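Local coordinates for protein tautomerase (Bordetella trematum, PDB 6VVR) that belongs to the tautomerase superfamily, building each chain from two related beta-alpha-beta units and assembling three such chains, at residues T17-L20 with K21-D25; I31-L35 with A36-A40; A69-T72 with V73-A77; L91-G95 with K96-V100. All coordinates share one frame; numbering follows the deposited sequence.

Contact 1: T17-L20 with K21-D25; sequences TALL and KALSD
Leu19 and Leu23 meet one turn apart on helix 13-31, the helix of the beta-alpha-beta unit that links strand 2-8 to strand 39-45, and their side chains cross obliquely. The first torsions bring them together: Leu19 holds CG opposite its own N (chi1 167°), which swings the branch forward along the helix, whereas CG of Leu23 sits beside its own N (chi1 -68°) and leans back over the preceding turn. As a result Leu19 CD1 lies 3.8 Å from Leu23 CG. This apolar pair faces inward, with Leu19 on Ile7, and Leu23 on Val5 and on Leu83, Ala86 and Val87 of helix 73-91. Thr17 and Lys21 relate differently: they run side by side in the same direction, Thr17 CG2 to Lys21 CE 4.1 Å, near a second subunit whose Val56 packs on the lysine. Thr17 OG1 turns back instead to the carbonyl of Pro13. Beneath both pairs run four successive i to i+4 bonds, from Lys21, Ala22, Leu23 and Ser24. The first is nearly straight (N-H...O 173°), Lys21 N to Thr17 O 3.2 Å, and the aliphatic Lys21 CG rests 3.6 Å from that same oxygen, Thr17 O.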
# COMPACT_ATOMS: atom_id res chain seq x y z
N THR A 17 -0.74 -6.57 19.90
CA THR A 17 -0.72 -8.02 19.73
C THR A 17 -2.12 -8.58 19.54
O THR A 17 -2.37 -9.38 18.63
CB THR A 17 -0.06 -8.69 20.94
OG1 THR A 17 1.32 -8.34 20.98
CG2 THR A 17 -0.21 -10.20 20.87
N ALA A 18 -3.04 -8.19 20.42
CA ALA A 18 -4.41 -8.68 20.33
C ALA A 18 -5.07 -8.24 19.03
O ALA A 18 -5.86 -8.99 18.45
CB ALA A 18 -5.23 -8.21 21.53
N LEU A 19 -4.73 -7.04 18.56
CA LEU A 19 -5.29 -6.57 17.29
C LEU A 19 -4.88 -7.48 16.15
O LEU A 19 -5.71 -7.90 15.34
CB LEU A 19 -4.84 -5.13 17.03
CG LEU A 19 -5.08 -4.61 15.61
CD1 LEU A 19 -6.58 -4.47 15.33
CD2 LEU A 19 -4.36 -3.29 15.36
N LEU A 20 -3.58 -7.81 16.06
CA LEU A 20 -3.10 -8.68 14.99
C LEU A 20 -3.81 -10.02 15.01
O LEU A 20 -4.27 -10.51 13.97
CB LEU A 20 -1.59 -8.88 15.12
CG LEU A 20 -0.72 -7.67 14.78
CD1 LEU A 20 0.73 -7.94 15.19
CD2 LEU A 20 -0.83 -7.35 13.29
N LYS A 21 -3.92 -10.64 16.19
CA LYS A 21 -4.64 -11.91 16.30
C LYS A 21 -6.10 -11.75 15.93
O LYS A 21 -6.67 -12.60 15.24
CB LYS A 21 -4.51 -12.46 17.72
CG LYS A 21 -3.09 -12.82 18.10
CD LYS A 21 -3.07 -13.50 19.46
CE LYS A 21 -1.67 -13.92 19.86
NZ LYS A 21 -1.70 -15.02 20.88
N ALA A 22 -6.74 -10.66 16.39
CA ALA A 22 -8.16 -10.47 16.08
C ALA A 22 -8.37 -10.25 14.59
O ALA A 22 -9.38 -10.70 14.04
CB ALA A 22 -8.73 -9.30 16.87
N LEU A 23 -7.45 -9.55 13.92
CA LEU A 23 -7.59 -9.36 12.49
C LEU A 23 -7.44 -10.68 11.75
O LEU A 23 -8.21 -11.00 10.85
CB LEU A 23 -6.56 -8.35 11.99
CG LEU A 23 -6.77 -6.91 12.46
CD1 LEU A 23 -5.63 -6.09 11.94
CD2 LEU A 23 -8.10 -6.36 11.95
N SER A 24 -6.45 -11.49 12.16
CA SER A 24 -6.23 -12.77 11.50
C SER A 24 -7.45 -13.66 11.66
O SER A 24 -7.98 -14.20 10.68
CB SER A 24 -4.97 -13.44 12.06
OG SER A 24 -4.84 -14.76 11.56
N ASP A 25 -7.95 -13.80 12.89
CA ASP A 25 -9.17 -14.58 13.11
C ASP A 25 -10.36 -14.01 12.35
O ASP A 25 -11.21 -14.76 11.86
CB ASP A 25 -9.51 -14.65 14.60
CG ASP A 25 -10.45 -15.78 14.92
OD1 ASP A 25 -10.22 -16.93 14.46
OD2 ASP A 25 -11.47 -15.52 15.60

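Contact 2: I31-L35 with A36-A40; sequences IGAPL and ASVRA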
# COMPACT_ATOMS: atom_id res chain seq x y z
N ILE A 31 -14.41 -15.12 5.75
CA ILE A 31 -14.37 -15.63 4.39
C ILE A 31 -13.82 -17.05 4.29
O ILE A 31 -13.72 -17.58 3.18
CB ILE A 31 -13.57 -14.69 3.46
CG1 ILE A 31 -12.08 -14.77 3.75
CG2 ILE A 31 -14.08 -13.25 3.60
CD1 ILE A 31 -11.21 -14.05 2.73
N GLY A 32 -13.48 -17.68 5.40
CA GLY A 32 -13.02 -19.05 5.35
C GLY A 32 -11.67 -19.25 4.69
O GLY A 32 -11.41 -20.33 4.15
N ALA A 33 -10.82 -18.23 4.69
CA ALA A 33 -9.49 -18.38 4.12
C ALA A 33 -8.67 -19.35 4.98
O ALA A 33 -8.80 -19.36 6.20
CB ALA A 33 -8.78 -17.03 4.03
N PRO A 34 -7.82 -20.17 4.36
CA PRO A 34 -6.92 -21.01 5.15
C PRO A 34 -6.01 -20.13 6.00
O PRO A 34 -5.48 -19.12 5.53
CB PRO A 34 -6.11 -21.78 4.10
CG PRO A 34 -6.86 -21.60 2.81
CD PRO A 34 -7.55 -20.28 2.92
N LEU A 35 -5.85 -20.52 7.27
CA LEU A 35 -5.02 -19.76 8.19
C LEU A 35 -3.64 -19.48 7.60
O LEU A 35 -3.09 -18.39 7.79
CB LEU A 35 -4.90 -20.51 9.51
CG LEU A 35 -4.01 -19.84 10.54
CD1 LEU A 35 -4.65 -18.53 10.96
CD2 LEU A 35 -3.80 -20.76 11.73
N ALA A 36 -3.08 -20.44 6.86
CA ALA A 36 -1.74 -20.28 6.31
C ALA A 36 -1.66 -19.17 5.26
O ALA A 36 -0.55 -18.72 4.95
CB ALA A 36 -1.27 -21.60 5.70
N SER A 37 -2.78 -18.72 4.71
CA SER A 37 -2.75 -17.66 3.71
C SER A 37 -2.90 -16.27 4.31
O SER A 37 -2.91 -15.29 3.56
CB SER A 37 -3.85 -17.86 2.67
OG SER A 37 -5.13 -17.66 3.24
N VAL A 38 -3.04 -16.16 5.63
CA VAL A 38 -3.40 -14.90 6.29
C VAL A 38 -2.15 -14.30 6.93
O VAL A 38 -1.53 -14.92 7.80
CB VAL A 38 -4.49 -15.11 7.35
CG1 VAL A 38 -4.81 -13.79 8.05
CG2 VAL A 38 -5.76 -15.71 6.74
N ARG A 39 -1.79 -13.08 6.50
CA ARG A 39 -0.68 -12.33 7.08
C ARG A 39 -1.13 -10.91 7.36
O ARG A 39 -1.97 -10.37 6.64
CB ARG A 39 0.53 -12.30 6.14
CG ARG A 39 0.87 -13.63 5.54
CD ARG A 39 2.18 -13.62 4.78
NE ARG A 39 2.63 -15.00 4.64
CZ ARG A 39 3.90 -15.37 4.57
NH1 ARG A 39 4.87 -14.47 4.61
NH2 ARG A 39 4.20 -16.67 4.48
N ALA A 40 -0.59 -10.31 8.41
CA ALA A 40 -0.88 -8.92 8.70
C ALA A 40 0.36 -8.27 9.31
O ALA A 40 1.04 -8.87 10.14
CB ALA A 40 -2.09 -8.77 9.64
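Ser37 turns back onto Pro34 in a short 3-10 turn, part of the connection that takes the chain from helix 13-31 to strand 39-45 of the beta-alpha-beta unit. The polar contacts centre on Pro34 O, which accepts twice from one residue: Ser37 OG at 2.7 Å from Pro34 O and Ser37 N at 2.8 Å from it. The two donors use the oxygen differently. The hydroxyl comes in the carbonyl plane, on a lone pair, while the amide stands 49° above that plane. With chi1 at 68°, OG falls between the serine's own N and carbonyl carbon, the rotation that lets both donors face one acceptor; the bond to Pro34 O in turn holds the hydroxyl there. A second i to i+3 bond, Val38 N to Leu35 O 3.1 Å, carries the turn on. The apolar contacts are looser: Ala33 CB is 4.3 Å from Val38 CG2, and Val38 also packs on Val27 of the helix. Beyond the turn, Arg39 and Ala40 pair antiparallel with a strand of a second subunit, which extends the sheet from one chain into the next. Pro1 touches both Ala33 and Ser37, and the serine's OG has Ala33 CB 3.8 Å away.

Contact 3: A69-T72 with V73-A77; sequences AGRT and VELKA
With chi1 at 61°, Thr72 sets OG1 between its own backbone N and carbonyl carbon, facing the first turn of helix 73-91; Leu75, whose CG stays beside its own N at chi1 -78°, lays its side chain across that oxygen. Two kinds of contact follow. OG1 accepts from the backbone, Leu75 N to Thr72 OG1 3.0 Å with an N-H...O angle of 163°, which makes Thr72 the N-cap and satisfies an amide that the start of a helix cannot pair internally. The same oxygen lies against carbon, with Leu75 CG 3.5 Å from Thr72 OG1. The threonine's carbonyl meanwhile opens the regular helical bonding, Lys76 N to Thr72 O 2.9 Å. The Lys76 chain, extended beyond CG, then runs back along the loop: its CG is 3.5 Å from Thr72 O, and its CE 3.8 Å from Arg71 O. Arg71 takes part through the near portion of its chain, CB standing 4.2 Å from Lys76 CG, while its guanidinium NH1 is held elsewhere, on the carbonyl of Ile68. The lysine's amine reaches two carboxylates, Asp104 of strand 98-105 and Asp109 of a third subunit, a setting that would probably favour its charged form. The cap thus stands where the chain leaves strand 61-68 and enters helix 73-91, with Lys76 leaning on Leu102 of strand 98-105 and Val73 on Thr108 of the third subunit.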
# COMPACT_ATOMS: atom_id res chain seq x y z
N ALA A 69 -8.74 -12.42 -6.09
CA ALA A 69 -10.04 -12.10 -6.65
C ALA A 69 -10.95 -13.33 -6.66
O ALA A 69 -10.49 -14.47 -6.57
CB ALA A 69 -9.90 -11.56 -8.07
N GLY A 70 -12.25 -13.08 -6.75
CA GLY A 70 -13.23 -14.14 -6.86
C GLY A 70 -14.19 -14.26 -5.69
O GLY A 70 -15.14 -15.04 -5.78
N ARG A 71 -13.96 -13.55 -4.59
CA ARG A 71 -14.90 -13.62 -3.49
C ARG A 71 -16.19 -12.91 -3.87
O ARG A 71 -16.16 -11.89 -4.56
CB ARG A 71 -14.30 -13.01 -2.22
CG ARG A 71 -13.59 -14.01 -1.31
CD ARG A 71 -12.14 -14.24 -1.74
NE ARG A 71 -11.41 -15.09 -0.79
CZ ARG A 71 -10.08 -15.13 -0.70
NH1 ARG A 71 -9.34 -14.36 -1.48
NH2 ARG A 71 -9.49 -15.92 0.19
N THR A 72 -17.32 -13.48 -3.46
CA THR A 72 -18.60 -12.84 -3.73
C THR A 72 -18.67 -11.47 -3.06
O THR A 72 -17.95 -11.18 -2.10
CB THR A 72 -19.74 -13.69 -3.22
OG1 THR A 72 -19.62 -13.86 -1.80
CG2 THR A 72 -19.73 -15.05 -3.90
N VAL A 73 -19.58 -10.63 -3.55
CA VAL A 73 -19.87 -9.36 -2.88
C VAL A 73 -20.22 -9.59 -1.42
O VAL A 73 -19.82 -8.82 -0.54
CB VAL A 73 -21.00 -8.61 -3.62
CG1 VAL A 73 -21.50 -7.43 -2.80
CG2 VAL A 73 -20.52 -8.15 -4.99
N GLU A 74 -20.95 -10.67 -1.14
CA GLU A 74 -21.41 -10.93 0.23
C GLU A 74 -20.24 -11.30 1.14
O GLU A 74 -20.18 -10.83 2.28
CB GLU A 74 -22.46 -12.04 0.22
CG GLU A 74 -22.98 -12.42 1.60
CD GLU A 74 -24.43 -12.90 1.55
OE1 GLU A 74 -24.86 -13.33 0.45
OE2 GLU A 74 -25.13 -12.84 2.58
N LEU A 75 -19.32 -12.13 0.66
CA LEU A 75 -18.14 -12.46 1.47
C LEU A 75 -17.26 -11.23 1.66
O LEU A 75 -16.73 -11.01 2.76
CB LEU A 75 -17.35 -13.59 0.81
CG LEU A 75 -17.90 -15.01 0.97
CD1 LEU A 75 -16.88 -16.02 0.47
CD2 LEU A 75 -18.25 -15.29 2.43
N LYS A 76 -17.09 -10.42 0.61
CA LYS A 76 -16.34 -9.18 0.75
C LYS A 76 -16.98 -8.28 1.79
O LYS A 76 -16.28 -7.65 2.59
CB LYS A 76 -16.27 -8.45 -0.59
CG LYS A 76 -15.26 -8.97 -1.58
CD LYS A 76 -15.67 -8.48 -2.97
CE LYS A 76 -14.55 -8.51 -3.97
NZ LYS A 76 -14.97 -7.86 -5.25
N ALA A 77 -18.31 -8.18 1.78
CA ALA A 77 -19.01 -7.38 2.78
C ALA A 77 -18.78 -7.92 4.18
O ALA A 77 -18.51 -7.16 5.12
CB ALA A 77 -20.50 -7.30 2.45

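Contact 4: L91-G95 with K96-V100; sequences LGMDG and KDVRV
One water joins Asp94 to Asp97 through the shortest polar bond of this turn: it donates to Asp97 OD2 at 2.6 Å and accepts from Asp94 N at 2.9 Å. Asp94 reaches forward as well. Its OD1 takes the amide of Lys96, OD1 to N 2.9 Å and almost straight at 175°, on the anti side of the carboxylate and 31° out of its plane. This side-chain bond from a residue to the N-H two places on is an Asx turn. It is backed by i to i+3 bonds of a 3-10 turn, Asp97 N to Asp94 O at 2.9 Å, then Val98 N to Gly95 O. The 3-10 turn follows the Schellman motif at Gly92 that ends helix 73-91, and it leads into strand 98-105, so this is the helix-to-strand connection of a beta-alpha-beta unit; Arg99 pairs through its backbone with Ala61 and Val63, while Gly95 and Val100 bond to a third subunit. Charged groups add further bonds. The Lys96 chain passes across the Asp94 carboxylate and ends in a salt bridge with the next residue, NZ to Asp97 OD1 3.1 Å, on the syn side. Arg99 gives both bonds from NH2, to Lys96 O and Val98 O, both close to its guanidinium plane, which fixes the turn of the group. Underneath, Met93 bends at its last torsion (chi3 68°) to bring CE against two carbons, 3.7 Å from Asp97 CB and 3.8 Å from Val98 CG2.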
# COMPACT_ATOMS: atom_id res chain seq x y z
N LEU A 91 -8.92 -2.06 19.81
CA LEU A 91 -8.29 -0.79 20.14
C LEU A 91 -9.20 0.16 20.91
O LEU A 91 -8.79 1.27 21.23
CB LEU A 91 -7.81 -0.09 18.86
CG LEU A 91 -6.85 -0.90 17.98
CD1 LEU A 91 -6.21 -0.01 16.91
CD2 LEU A 91 -5.79 -1.58 18.81
N GLY A 92 -10.43 -0.26 21.22
CA GLY A 92 -11.35 0.63 21.91
C GLY A 92 -11.69 1.86 21.09
O GLY A 92 -11.73 2.97 21.63
N MET A 93 -11.88 1.68 19.79
CA MET A 93 -12.12 2.77 18.87
C MET A 93 -13.57 2.78 18.42
O MET A 93 -14.24 1.74 18.41
CB MET A 93 -11.25 2.64 17.62
CG MET A 93 -9.82 2.95 17.81
SD MET A 93 -9.13 2.76 16.17
CE MET A 93 -9.90 4.14 15.32
N ASP A 94 -14.02 3.95 17.99
CA ASP A 94 -15.29 4.08 17.31
C ASP A 94 -15.16 3.57 15.88
O ASP A 94 -14.23 3.94 15.16
CB ASP A 94 -15.75 5.54 17.31
CG ASP A 94 -17.22 5.70 16.95
OD1 ASP A 94 -17.68 5.01 16.01
OD2 ASP A 94 -17.91 6.50 17.61
N GLY A 95 -16.11 2.72 15.47
CA GLY A 95 -16.06 2.15 14.13
C GLY A 95 -16.15 3.19 13.03
O GLY A 95 -15.73 2.92 11.90
N LYS A 96 -16.68 4.37 13.33
CA LYS A 96 -16.74 5.42 12.32
C LYS A 96 -15.36 5.94 11.96
O LYS A 96 -15.20 6.59 10.91
CB LYS A 96 -17.62 6.58 12.80
CG LYS A 96 -17.03 7.37 13.97
CD LYS A 96 -17.82 8.65 14.26
CE LYS A 96 -17.20 9.45 15.41
NZ LYS A 96 -15.96 10.17 14.99
N ASP A 97 -14.35 5.68 12.80
CA ASP A 97 -12.99 6.16 12.60
C ASP A 97 -12.11 5.15 11.88
O ASP A 97 -10.93 5.43 11.65
CB ASP A 97 -12.37 6.51 13.96
CG ASP A 97 -13.04 7.72 14.61
OD1 ASP A 97 -13.56 8.59 13.88
OD2 ASP A 97 -13.04 7.80 15.86
N VAL A 98 -12.66 3.99 11.54
CA VAL A 98 -11.92 2.90 10.92
C VAL A 98 -12.32 2.81 9.46
O VAL A 98 -13.49 3.05 9.13
CB VAL A 98 -12.21 1.57 11.65
CG1 VAL A 98 -11.41 0.43 11.05
CG2 VAL A 98 -11.91 1.72 13.14
N ARG A 99 -11.37 2.49 8.59
CA ARG A 99 -11.65 2.21 7.19
C ARG A 99 -10.97 0.90 6.79
O ARG A 99 -9.88 0.59 7.27
CB ARG A 99 -11.17 3.34 6.28
CG ARG A 99 -11.98 4.63 6.38
CD ARG A 99 -13.46 4.42 6.03
NE ARG A 99 -14.22 5.67 6.11
CZ ARG A 99 -14.75 6.16 7.23
NH1 ARG A 99 -15.42 7.31 7.20
NH2 ARG A 99 -14.62 5.50 8.37
N VAL A 100 -11.63 0.15 5.91
CA VAL A 100 -11.09 -1.09 5.35
C VAL A 100 -11.15 -0.97 3.83
O VAL A 100 -12.18 -0.58 3.28
CB VAL A 100 -11.90 -2.33 5.79
CG1 VAL A 100 -11.29 -3.60 5.18
CG2 VAL A 100 -11.98 -2.42 7.29
O HOH W 1 -12.24 6.22 17.76

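The centre of contact 1 lies about 10 Å from the centre of the chain, and this contact is partly buried, its inner face apolar; contact 2 is partly buried too. Contact 3, its centre about 15 Å from the chain's centre, is a surface contact built on a polar helix start, and contact 4 also lies at the surface. Contacts 2 and 4, on opposite sides of the chain's centre, fill the same structural role: each carries a helix into a strand of the same sheet by a 3-10 turn. Their chemistry differs, a serine hydroxyl serving in contact 2, and carboxylates, a water and a salt bridge in contact 4. Contact 1 touches contact 2 where Ser24 OG is 3.6 Å from Val38 CG1. Contacts 1 and 2 face the second subunit, contacts 3 and 4 the third.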